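Long-range contacts in PelD (Pseudomonas aeruginosa, PDB 4EU0), which binds the second messenger cyclic di-GMP and acts as an effector in pellicle formation: residues I162-Y170 and G211-R219; R82-Q90 and F131-A140. All blocks are in the same frame, centred on the assembly; numbering follows the deposited sequence.

Contact 1: residues I162-Y170 and G211-R219. With C2E (9,9'-[(2R,3R,3aS,5S,7aR,9R,10R,10aS,12S,14aR)-3,5,10,12-tetrahydroxy-5,12-dioxidooctahydro-2H,7H-difuro[3,2-d:3',2'-j][1,3,7,9,2,8]tetraoxadiphosphacyclododecine-2,9-diyl]bis(2-amino-1,9-dihydro-6H-purin-6-one)), chain B.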
loop_
_atom_site.group_PDB
_atom_site.type_symbol
_atom_site.label_atom_id
_atom_site.label_comp_id
_atom_site.label_asym_id
_atom_site.label_seq_id
_atom_site.Cartn_x
_atom_site.Cartn_y
_atom_site.Cartn_z
ATOM N N ILE A 162 15.912 -2.353 3.728
ATOM C CA ILE A 162 14.533 -2.024 4.117
ATOM C C ILE A 162 13.824 -1.141 3.073
ATOM O O ILE A 162 12.687 -1.411 2.707
ATOM C CB ILE A 162 14.444 -1.409 5.550
ATOM C CG1 ILE A 162 12.993 -1.019 5.891
ATOM C CG2 ILE A 162 15.416 -0.227 5.717
ATOM C CD1 ILE A 162 12.724 -0.835 7.391
ATOM N N ASP A 163 14.510 -0.118 2.571
ATOM C CA ASP A 163 13.889 0.772 1.585
ATOM C C ASP A 163 13.512 0.025 0.305
ATOM O O ASP A 163 12.459 0.287 -0.272
ATOM C CB ASP A 163 14.777 1.988 1.279
ATOM C CG ASP A 163 15.056 2.832 2.508
ATOM O OD1 ASP A 163 14.142 3.001 3.348
ATOM O OD2 ASP A 163 16.205 3.313 2.650
ATOM N N ALA A 164 14.352 -0.925 -0.110
ATOM C CA ALA A 164 14.054 -1.744 -1.285
ATOM C C ALA A 164 12.867 -2.688 -1.038
ATOM O O ALA A 164 12.009 -2.839 -1.896
ATOM C CB ALA A 164 15.290 -2.520 -1.749
ATOM N N GLN A 165 12.813 -3.304 0.139
ATOM C CA GLN A 165 11.686 -4.174 0.474
ATOM C C GLN A 165 10.371 -3.402 0.519
ATOM O O GLN A 165 9.350 -3.851 -0.010
ATOM C CB GLN A 165 11.917 -4.868 1.814
ATOM C CG GLN A 165 13.155 -5.707 1.886
ATOM C CD GLN A 165 13.180 -6.494 3.165
ATOM O OE1 GLN A 165 12.154 -7.039 3.578
ATOM N NE2 GLN A 165 14.337 -6.551 3.812
ATOM N N ARG A 166 10.402 -2.232 1.155
ATOM C CA ARG A 166 9.217 -1.402 1.291
ATOM C C ARG A 166 8.725 -0.945 -0.085
ATOM O O ARG A 166 7.529 -0.997 -0.368
ATOM C CB ARG A 166 9.511 -0.183 2.159
ATOM C CG ARG A 166 8.265 0.621 2.532
ATOM C CD ARG A 166 8.624 1.941 3.191
ATOM N NE ARG A 166 9.113 1.785 4.561
ATOM C CZ ARG A 166 10.381 1.946 4.934
ATOM N NH1 ARG A 166 11.316 2.255 4.042
ATOM N NH2 ARG A 166 10.716 1.796 6.206
ATOM N N PHE A 167 9.660 -0.500 -0.917
ATOM C CA PHE A 167 9.316 0.001 -2.239
ATOM C C PHE A 167 8.626 -1.115 -3.022
ATOM O O PHE A 167 7.576 -0.886 -3.606
ATOM C CB PHE A 167 10.549 0.503 -2.991
ATOM C CG PHE A 167 10.214 1.167 -4.289
ATOM C CD1 PHE A 167 9.920 2.525 -4.322
ATOM C CD2 PHE A 167 10.164 0.427 -5.468
ATOM C CE1 PHE A 167 9.585 3.142 -5.527
ATOM C CE2 PHE A 167 9.824 1.037 -6.670
ATOM C CZ PHE A 167 9.549 2.393 -6.690
ATOM N N SER A 168 9.234 -2.298 -3.022
ATOM C CA SER A 168 8.699 -3.476 -3.702
ATOM C C SER A 168 7.280 -3.814 -3.241
ATOM O O SER A 168 6.369 -4.003 -4.056
ATOM C CB SER A 168 9.631 -4.673 -3.476
ATOM O OG SER A 168 9.215 -5.778 -4.247
ATOM N N GLN A 169 7.092 -3.887 -1.927
ATOM C CA GLN A 169 5.768 -4.152 -1.372
ATOM C C GLN A 169 4.728 -3.105 -1.773
ATOM O O GLN A 169 3.672 -3.453 -2.265
ATOM C CB GLN A 169 5.824 -4.294 0.148
ATOM C CG GLN A 169 4.461 -4.607 0.765
ATOM C CD GLN A 169 4.459 -4.541 2.282
ATOM O OE1 GLN A 169 3.967 -5.456 2.953
ATOM N NE2 GLN A 169 5.004 -3.455 2.832
ATOM N N TYR A 170 5.032 -1.823 -1.550
ATOM C CA TYR A 170 4.114 -0.750 -1.880
ATOM C C TYR A 170 3.768 -0.711 -3.371
ATOM O O TYR A 170 2.620 -0.493 -3.733
ATOM C CB TYR A 170 4.673 0.607 -1.416
ATOM C CG TYR A 170 4.555 0.923 0.067
ATOM C CD1 TYR A 170 4.192 2.212 0.486
ATOM C CD2 TYR A 170 4.821 -0.036 1.052
ATOM C CE1 TYR A 170 4.096 2.535 1.853
ATOM C CE2 TYR A 170 4.720 0.285 2.425
ATOM C CZ TYR A 170 4.366 1.574 2.805
ATOM O OH TYR A 170 4.260 1.904 4.134
ATOM N N GLY A 211 4.181 11.258 3.482
ATOM C CA GLY A 211 3.119 10.252 3.645
ATOM C C GLY A 211 3.509 8.849 3.227
ATOM O O GLY A 211 4.580 8.353 3.608
ATOM N N LEU A 212 2.638 8.204 2.444
ATOM C CA LEU A 212 2.857 6.826 2.006
ATOM C C LEU A 212 3.805 6.692 0.824
ATOM O O LEU A 212 4.129 5.579 0.418
ATOM C CB LEU A 212 1.534 6.135 1.671
ATOM C CG LEU A 212 0.548 6.010 2.823
ATOM C CD1 LEU A 212 -0.817 5.657 2.281
ATOM C CD2 LEU A 212 1.046 4.966 3.824
ATOM N N ASP A 213 4.261 7.823 0.277
ATOM C CA ASP A 213 5.190 7.763 -0.847
ATOM C C ASP A 213 6.467 7.052 -0.421
ATOM O O ASP A 213 6.934 7.216 0.721
ATOM C CB ASP A 213 5.557 9.148 -1.362
ATOM C CG ASP A 213 4.361 9.928 -1.898
ATOM O OD1 ASP A 213 3.226 9.402 -1.982
ATOM O OD2 ASP A 213 4.575 11.104 -2.246
ATOM N N VAL A 214 7.017 6.262 -1.337
ATOM C CA VAL A 214 8.265 5.554 -1.100
ATOM C C VAL A 214 9.227 5.778 -2.254
ATOM O O VAL A 214 8.804 5.968 -3.413
ATOM C CB VAL A 214 8.065 4.027 -0.844
ATOM C CG1 VAL A 214 7.393 3.795 0.517
ATOM C CG2 VAL A 214 7.247 3.369 -1.956
ATOM N N GLN A 215 10.513 5.774 -1.922
ATOM C CA GLN A 215 11.554 6.070 -2.892
ATOM C C GLN A 215 12.610 4.991 -2.963
ATOM O O GLN A 215 12.873 4.295 -1.977
ATOM C CB GLN A 215 12.248 7.388 -2.530
ATOM C CG GLN A 215 11.316 8.562 -2.363
ATOM C CD GLN A 215 12.082 9.819 -2.033
ATOM O OE1 GLN A 215 13.220 9.747 -1.568
ATOM N NE2 GLN A 215 11.475 10.971 -2.285
ATOM N N LEU A 216 13.242 4.897 -4.129
ATOM C CA LEU A 216 14.395 4.039 -4.352
ATOM C C LEU A 216 15.520 4.844 -4.987
ATOM O O LEU A 216 15.318 5.520 -6.001
ATOM C CB LEU A 216 14.047 2.875 -5.285
ATOM C CG LEU A 216 13.780 1.459 -4.793
ATOM C CD1 LEU A 216 14.061 0.460 -5.917
ATOM C CD2 LEU A 216 14.610 1.120 -3.559
ATOM N N ARG A 217 16.703 4.762 -4.386
ATOM C CA ARG A 217 17.892 5.439 -4.896
ATOM C C ARG A 217 18.723 4.419 -5.660
ATOM O O ARG A 217 19.213 3.441 -5.075
ATOM C CB ARG A 217 18.705 6.037 -3.741
ATOM C CG ARG A 217 17.876 6.887 -2.773
ATOM C CD ARG A 217 18.524 7.032 -1.389
ATOM N NE ARG A 217 18.759 5.742 -0.732
ATOM C CZ ARG A 217 19.123 5.592 0.540
ATOM N NH1 ARG A 217 19.277 6.650 1.328
ATOM N NH2 ARG A 217 19.323 4.374 1.033
ATOM N N LEU A 218 18.865 4.636 -6.966
ATOM C CA LEU A 218 19.511 3.660 -7.842
ATOM C C LEU A 218 20.515 4.319 -8.770
ATOM O O LEU A 218 20.534 5.539 -8.919
ATOM C CB LEU A 218 18.453 2.931 -8.687
ATOM C CG LEU A 218 17.351 2.149 -7.961
ATOM C CD1 LEU A 218 16.304 1.695 -8.947
ATOM C CD2 LEU A 218 17.926 0.968 -7.199
ATOM N N ARG A 219 21.364 3.492 -9.377
ATOM C CA ARG A 219 22.207 3.919 -10.484
ATOM C C ARG A 219 21.788 3.122 -11.711
ATOM O O ARG A 219 21.702 1.903 -11.646
ATOM C CB ARG A 219 23.685 3.669 -10.168
ATOM C CG ARG A 219 24.239 4.547 -9.052
ATOM C CD ARG A 219 24.656 5.914 -9.592
ATOM N NE ARG A 219 25.281 6.753 -8.568
ATOM C CZ ARG A 219 26.068 7.791 -8.831
ATOM N NH1 ARG A 219 26.351 8.117 -10.088
ATOM N NH2 ARG A 219 26.586 8.500 -7.833
HETATM P P1 C2E B . 0.278 20.986 -1.210
HETATM O O2P C2E B . 0.322 22.209 -2.100
HETATM O O1P C2E B . 1.517 20.583 -0.453
HETATM O "O5'" C2E B . -0.219 19.731 -2.063
HETATM C "C5'" C2E B . -1.346 19.802 -2.935
HETATM C "C4'" C2E B . -1.745 18.412 -3.421
HETATM O "O4'" C2E B . -0.748 17.895 -4.318
HETATM C "C3'" C2E B . -1.902 17.360 -2.329
HETATM O "O3'" C2E B . -3.208 17.292 -1.747
HETATM C "C2'" C2E B . -1.601 16.085 -3.074
HETATM O "O2'" C2E B . -2.756 15.715 -3.835
HETATM C "C1'" C2E B . -0.522 16.513 -4.044
HETATM N N9 C2E B . 0.829 16.333 -3.440
HETATM C C8 C2E B . 1.675 17.311 -3.073
HETATM N N7 C2E B . 2.827 16.798 -2.566
HETATM C C5 C2E B . 2.707 15.459 -2.631
HETATM C C6 C2E B . 3.541 14.307 -2.258
HETATM O O6 C2E B . 4.764 14.508 -1.724
HETATM N N1 C2E B . 3.057 13.062 -2.473
HETATM C C2 C2E B . 1.822 12.830 -2.996
HETATM N N2 C2E B . 1.429 11.548 -3.159
HETATM N N3 C2E B . 0.997 13.852 -3.359
HETATM C C4 C2E B . 1.384 15.151 -3.198
HETATM P P11 C2E B . -3.382 16.747 -0.241
HETATM O O21 C2E B . -4.865 16.650 0.079
HETATM O O11 C2E B . -2.505 15.541 0.026
HETATM O O5A C2E B . -2.814 17.978 0.616
HETATM C C5A C2E B . -3.393 19.276 0.493
HETATM C C4A C2E B . -2.573 20.249 1.317
HETATM O O4A C2E B . -2.484 19.806 2.671
HETATM C C3A C2E B . -1.131 20.307 0.855
HETATM O O3A C2E B . -0.939 21.232 -0.194
HETATM C C2A C2E B . -0.373 20.711 2.093
HETATM O O2A C2E B . -0.479 22.126 2.303
HETATM C C1A C2E B . -1.152 19.979 3.164
HETATM N N91 C2E B . -0.514 18.662 3.440
HETATM C C81 C2E B . -0.961 17.447 3.070
HETATM N N71 C2E B . -0.134 16.462 3.506
HETATM C C51 C2E B . 0.875 17.056 4.173
HETATM C C61 C2E B . 2.093 16.618 4.897
HETATM O O61 C2E B . 2.420 15.304 5.001
HETATM N N11 C2E B . 2.881 17.567 5.453
HETATM C C21 C2E B . 2.586 18.889 5.369
HETATM N N21 C2E B . 3.421 19.785 5.953
HETATM N N31 C2E B . 1.484 19.355 4.726
HETATM C C41 C2E B . 0.615 18.502 4.125
HETATM O O HOH W 1 11.354 2.643 -0.020
#
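In the GGDEF domain, helix 162-181 packs over the outermost sheet strand 214-219, with F167 and Y170 meeting V214 and L216. The short axes cross at -128° and approach to 7.8 Å. F167 has its CG anti to the backbone N (chi1 -173°), which lowers the ring between the two strand residues. CG of L216 lies over one face, 4.0 Å from the F167 ring centroid, in a CH-pi contact offset toward the rim, while V214 O approaches the ring edge. V214 repeats the CH-pi pattern on Y170, its CG1 standing 4.0 Å from that ring's centroid, and L212 O lies at the Y170 edge; the Y170 OH is hydrogen-bonded to R11 NH1. The same V214 CG1 is pressed by R166 CD at 3.5 Å.

Beyond this apolar layer the chemistry turns polar. Within the helix, D163 OD1 accepts R166 NH1 through its anti lone pair in a salt bridge of 3.0 Å, nearly in the guanidinium plane. D163 OD2 is 3.7 Å from R217 NH2, a long ion pair without an N-H aimed at the oxygen. A water joins the backbone oxygens of D163 and Q215, though other acceptors compete for its protons.

D213, just before the strand, has its CB directed away from the helix, and its carboxylate meets cyclic di-GMP; R210 and D213 have the RxxD spacing of a GGDEF I-site. At the guanine Watson-Crick edge, ligand N2 donates to D213 OD1 at 3.0 Å (N-H...O 169°) and ligand N1 to D213 OD2, at a modelled 2.5 Å that is doubtfully short.

Contact 2: residues R82-Q90 and F131-A140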
loop_
_atom_site.group_PDB
_atom_site.type_symbol
_atom_site.label_atom_id
_atom_site.label_comp_id
_atom_site.label_asym_id
_atom_site.label_seq_id
_atom_site.Cartn_x
_atom_site.Cartn_y
_atom_site.Cartn_z
ATOM N N ARG A 82 -11.112 -18.858 -1.039
ATOM C CA ARG A 82 -10.965 -17.970 -2.188
ATOM C C ARG A 82 -9.888 -16.915 -1.956
ATOM O O ARG A 82 -9.319 -16.382 -2.909
ATOM C CB ARG A 82 -12.287 -17.264 -2.478
ATOM C CG ARG A 82 -12.576 -17.022 -3.951
ATOM C CD ARG A 82 -13.348 -18.181 -4.558
ATOM N NE ARG A 82 -14.080 -17.769 -5.756
ATOM C CZ ARG A 82 -14.977 -18.518 -6.395
ATOM N NH1 ARG A 82 -15.275 -19.737 -5.963
ATOM N NH2 ARG A 82 -15.582 -18.037 -7.473
ATOM N N GLY A 83 -9.633 -16.608 -0.687
ATOM C CA GLY A 83 -8.774 -15.487 -0.309
ATOM C C GLY A 83 -9.382 -14.159 -0.727
ATOM O O GLY A 83 -8.664 -13.214 -1.055
ATOM N N GLU A 84 -10.714 -14.099 -0.719
ATOM C CA GLU A 84 -11.457 -12.932 -1.197
ATOM C C GLU A 84 -12.640 -12.632 -0.294
ATOM O O GLU A 84 -13.150 -13.512 0.404
ATOM C CB GLU A 84 -12.005 -13.174 -2.610
ATOM C CG GLU A 84 -10.974 -13.190 -3.727
ATOM C CD GLU A 84 -11.567 -13.635 -5.057
ATOM O OE1 GLU A 84 -12.799 -13.865 -5.124
ATOM O OE2 GLU A 84 -10.798 -13.764 -6.036
ATOM N N LEU A 85 -13.073 -11.376 -0.335
ATOM C CA LEU A 85 -14.299 -10.943 0.308
ATOM C C LEU A 85 -15.485 -11.733 -0.240
ATOM O O LEU A 85 -15.645 -11.885 -1.452
ATOM C CB LEU A 85 -14.504 -9.451 0.049
ATOM C CG LEU A 85 -15.709 -8.726 0.661
ATOM C CD1 LEU A 85 -15.351 -7.274 0.787
ATOM C CD2 LEU A 85 -16.988 -8.886 -0.155
ATOM N N VAL A 86 -16.309 -12.237 0.665
ATOM C CA VAL A 86 -17.537 -12.927 0.279
ATOM C C VAL A 86 -18.700 -12.403 1.120
ATOM O O VAL A 86 -18.555 -12.161 2.319
ATOM C CB VAL A 86 -17.416 -14.466 0.416
ATOM C CG1 VAL A 86 -16.374 -15.033 -0.563
ATOM C CG2 VAL A 86 -17.076 -14.853 1.838
ATOM N N SER A 87 -19.849 -12.214 0.481
ATOM C CA SER A 87 -21.044 -11.783 1.192
ATOM C C SER A 87 -22.195 -12.752 0.958
ATOM O O SER A 87 -22.189 -13.506 -0.014
ATOM C CB SER A 87 -21.449 -10.369 0.768
ATOM O OG SER A 87 -21.704 -10.311 -0.623
ATOM N N VAL A 88 -23.171 -12.724 1.857
ATOM C CA VAL A 88 -24.423 -13.459 1.665
ATOM C C VAL A 88 -25.463 -12.498 1.088
ATOM O O VAL A 88 -26.539 -12.310 1.661
ATOM C CB VAL A 88 -24.947 -14.076 2.983
ATOM C CG1 VAL A 88 -25.847 -15.271 2.693
ATOM C CG2 VAL A 88 -23.807 -14.510 3.858
ATOM N N ARG A 89 -25.129 -11.887 -0.048
ATOM C CA ARG A 89 -25.990 -10.882 -0.687
ATOM C C ARG A 89 -27.133 -11.496 -1.503
ATOM O O ARG A 89 -27.853 -12.367 -1.012
ATOM C CB ARG A 89 -25.163 -9.893 -1.530
ATOM C CG ARG A 89 -24.160 -10.522 -2.502
ATOM C CD ARG A 89 -24.244 -9.895 -3.898
ATOM N NE ARG A 89 -24.468 -8.449 -3.871
ATOM C CZ ARG A 89 -23.507 -7.537 -3.755
ATOM N NH1 ARG A 89 -22.238 -7.909 -3.650
ATOM N NH2 ARG A 89 -23.815 -6.246 -3.745
ATOM N N GLN A 90 -27.298 -11.014 -2.736
ATOM C CA GLN A 90 -28.278 -11.529 -3.701
ATOM C C GLN A 90 -29.691 -11.640 -3.133
ATOM O O GLN A 90 -30.219 -10.676 -2.577
ATOM C CB GLN A 90 -27.820 -12.872 -4.292
ATOM C CG GLN A 90 -26.419 -12.858 -4.926
ATOM C CD GLN A 90 -26.306 -11.962 -6.161
ATOM O OE1 GLN A 90 -27.295 -11.409 -6.647
ATOM N NE2 GLN A 90 -25.089 -11.824 -6.675
ATOM N N PHE A 131 -24.782 -2.349 2.499
ATOM C CA PHE A 131 -24.561 -3.733 2.099
ATOM C C PHE A 131 -24.570 -3.790 0.571
ATOM O O PHE A 131 -25.530 -4.263 -0.051
ATOM C CB PHE A 131 -25.618 -4.652 2.722
ATOM C CG PHE A 131 -25.346 -6.119 2.525
ATOM C CD1 PHE A 131 -24.294 -6.749 3.189
ATOM C CD2 PHE A 131 -26.143 -6.873 1.679
ATOM C CE1 PHE A 131 -24.048 -8.103 3.006
ATOM C CE2 PHE A 131 -25.903 -8.229 1.492
ATOM C CZ PHE A 131 -24.851 -8.844 2.156
ATOM N N ASN A 132 -23.489 -3.283 -0.018
ATOM C CA ASN A 132 -23.364 -3.152 -1.467
ATOM C C ASN A 132 -21.914 -3.209 -1.934
ATOM O O ASN A 132 -20.988 -3.159 -1.118
ATOM C CB ASN A 132 -24.055 -1.869 -1.965
ATOM C CG ASN A 132 -23.425 -0.594 -1.411
ATOM O OD1 ASN A 132 -22.245 -0.332 -1.613
ATOM N ND2 ASN A 132 -24.234 0.221 -0.740
ATOM N N GLU A 133 -21.725 -3.292 -3.249
ATOM C CA GLU A 133 -20.393 -3.416 -3.839
ATOM C C GLU A 133 -19.449 -2.251 -3.547
ATOM O O GLU A 133 -18.240 -2.457 -3.445
ATOM C CB GLU A 133 -20.485 -3.667 -5.348
ATOM C CG GLU A 133 -21.031 -5.051 -5.715
ATOM C CD GLU A 133 -20.069 -6.199 -5.400
ATOM O OE1 GLU A 133 -18.868 -5.955 -5.152
ATOM O OE2 GLU A 133 -20.520 -7.363 -5.411
ATOM N N ARG A 134 -19.994 -1.044 -3.402
ATOM C CA ARG A 134 -19.182 0.133 -3.075
ATOM C C ARG A 134 -18.481 -0.018 -1.714
ATOM O O ARG A 134 -17.278 0.234 -1.593
ATOM C CB ARG A 134 -20.024 1.421 -3.121
ATOM C CG ARG A 134 -19.237 2.671 -2.737
ATOM C CD ARG A 134 -20.110 3.903 -2.595
ATOM N NE ARG A 134 -19.358 4.994 -1.975
ATOM C CZ ARG A 134 -19.784 6.250 -1.865
ATOM N NH1 ARG A 134 -20.971 6.608 -2.342
ATOM N NH2 ARG A 134 -19.013 7.153 -1.277
ATOM N N THR A 135 -19.233 -0.438 -0.703
ATOM C CA THR A 135 -18.683 -0.633 0.643
ATOM C C THR A 135 -17.773 -1.866 0.690
ATOM O O THR A 135 -16.697 -1.832 1.302
ATOM C CB THR A 135 -19.802 -0.732 1.701
ATOM O OG1 THR A 135 -20.705 0.371 1.543
ATOM C CG2 THR A 135 -19.233 -0.721 3.119
ATOM N N PHE A 136 -18.191 -2.940 0.022
ATOM C CA PHE A 136 -17.375 -4.150 -0.063
ATOM C C PHE A 136 -15.997 -3.821 -0.636
ATOM O O PHE A 136 -14.979 -4.293 -0.124
ATOM C CB PHE A 136 -18.050 -5.234 -0.914
ATOM C CG PHE A 136 -19.364 -5.723 -0.370
ATOM C CD1 PHE A 136 -19.706 -5.542 0.968
ATOM C CD2 PHE A 136 -20.257 -6.386 -1.204
ATOM C CE1 PHE A 136 -20.922 -5.988 1.463
ATOM C CE2 PHE A 136 -21.475 -6.849 -0.720
ATOM C CZ PHE A 136 -21.810 -6.654 0.620
ATOM N N SER A 137 -15.965 -2.995 -1.685
ATOM C CA SER A 137 -14.701 -2.617 -2.314
ATOM C C SER A 137 -13.831 -1.853 -1.328
ATOM O O SER A 137 -12.645 -2.119 -1.214
ATOM C CB SER A 137 -14.930 -1.806 -3.595
ATOM O OG SER A 137 -15.585 -2.605 -4.573
ATOM N N LEU A 138 -14.430 -0.931 -0.582
ATOM C CA LEU A 138 -13.659 -0.162 0.391
ATOM C C LEU A 138 -13.106 -1.040 1.529
ATOM O O LEU A 138 -11.978 -0.858 1.960
ATOM C CB LEU A 138 -14.492 1.020 0.887
ATOM C CG LEU A 138 -14.576 1.469 2.334
ATOM C CD1 LEU A 138 -14.949 2.948 2.365
ATOM C CD2 LEU A 138 -15.658 0.638 2.997
ATOM N N LEU A 139 -13.911 -1.991 1.999
ATOM C CA LEU A 139 -13.474 -2.957 3.013
ATOM C C LEU A 139 -12.300 -3.808 2.517
ATOM O O LEU A 139 -11.309 -4.024 3.239
ATOM C CB LEU A 139 -14.645 -3.869 3.387
ATOM C CG LEU A 139 -15.389 -3.751 4.726
ATOM C CD1 LEU A 139 -15.197 -2.433 5.446
ATOM C CD2 LEU A 139 -16.860 -4.082 4.543
ATOM N N ALA A 140 -12.406 -4.270 1.272
ATOM C CA ALA A 140 -11.357 -5.083 0.658
ATOM C C ALA A 140 -10.071 -4.276 0.471
ATOM O O ALA A 140 -8.976 -4.768 0.761
ATOM C CB ALA A 140 -11.838 -5.670 -0.667
#
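In the GAF domain, L85, just before edge strand 86-87, and S87 within it pack against F136 and A140 on the first two turns of helix 133-150, and this is the close-packed part of the contact. With chi1 at -178°, the L85 side chain extends away from its own backbone N and sets CD1 against the helix, 3.8 Å from F136 CB and 4.1 Å from A140 CB. Further along, S87 CB lies 3.7 Å from CZ of F136. That ring's CZ stands in turn 3.5 Å above the plane of F131, near the rim, and R89 CA lies at the F131 edge, 3.4 Å from CE2 of F131.

The other end, around R89, is the polar, solvent side. Its chain bends at chi2 and chi3 and folds back over the helix start, forming a salt bridge to the exposed E133; the guanidinium and carboxylate planes are only 10° apart. The modelled R89 NH1 to E133 OE2 distance of 2.5 Å is doubtfully short, and the chain is not modelled from 91 to 103, just beyond. The same NH1 lies at the edge of the F136 ring, the two planes 77° apart. N132 caps the helix, OD1 accepting from T135 N at 3.1 Å.

Strand 86-87 is held to strand 106-111 by V86 pairing with C107, and L85, F131 and F136 all reach that strand through V108 or V106. V86 faces the opposite way from L85 and S87, onto helix 74-82.

Both contacts set a helix against an outermost strand of an antiparallel sheet, but in different domains: contact 2 in the GAF domain, contact 1 in the GGDEF domain. Helices 133-150 and 162-181 follow each other in the chain and touch through Y170 and L149, although the contact centres are 30 Å apart, on opposite sides of the chain's centre. Contact 1 is partly buried, with aromatic faces covered by aliphatic groups and with charged groups flanking the apolar packing, and the turn leading into its strand supplies a ligand-binding carboxylate. Contact 2 is a surface contact away from the annotated sites, where ring edges and an ion pair of R89 with the exposed E133 play a larger part.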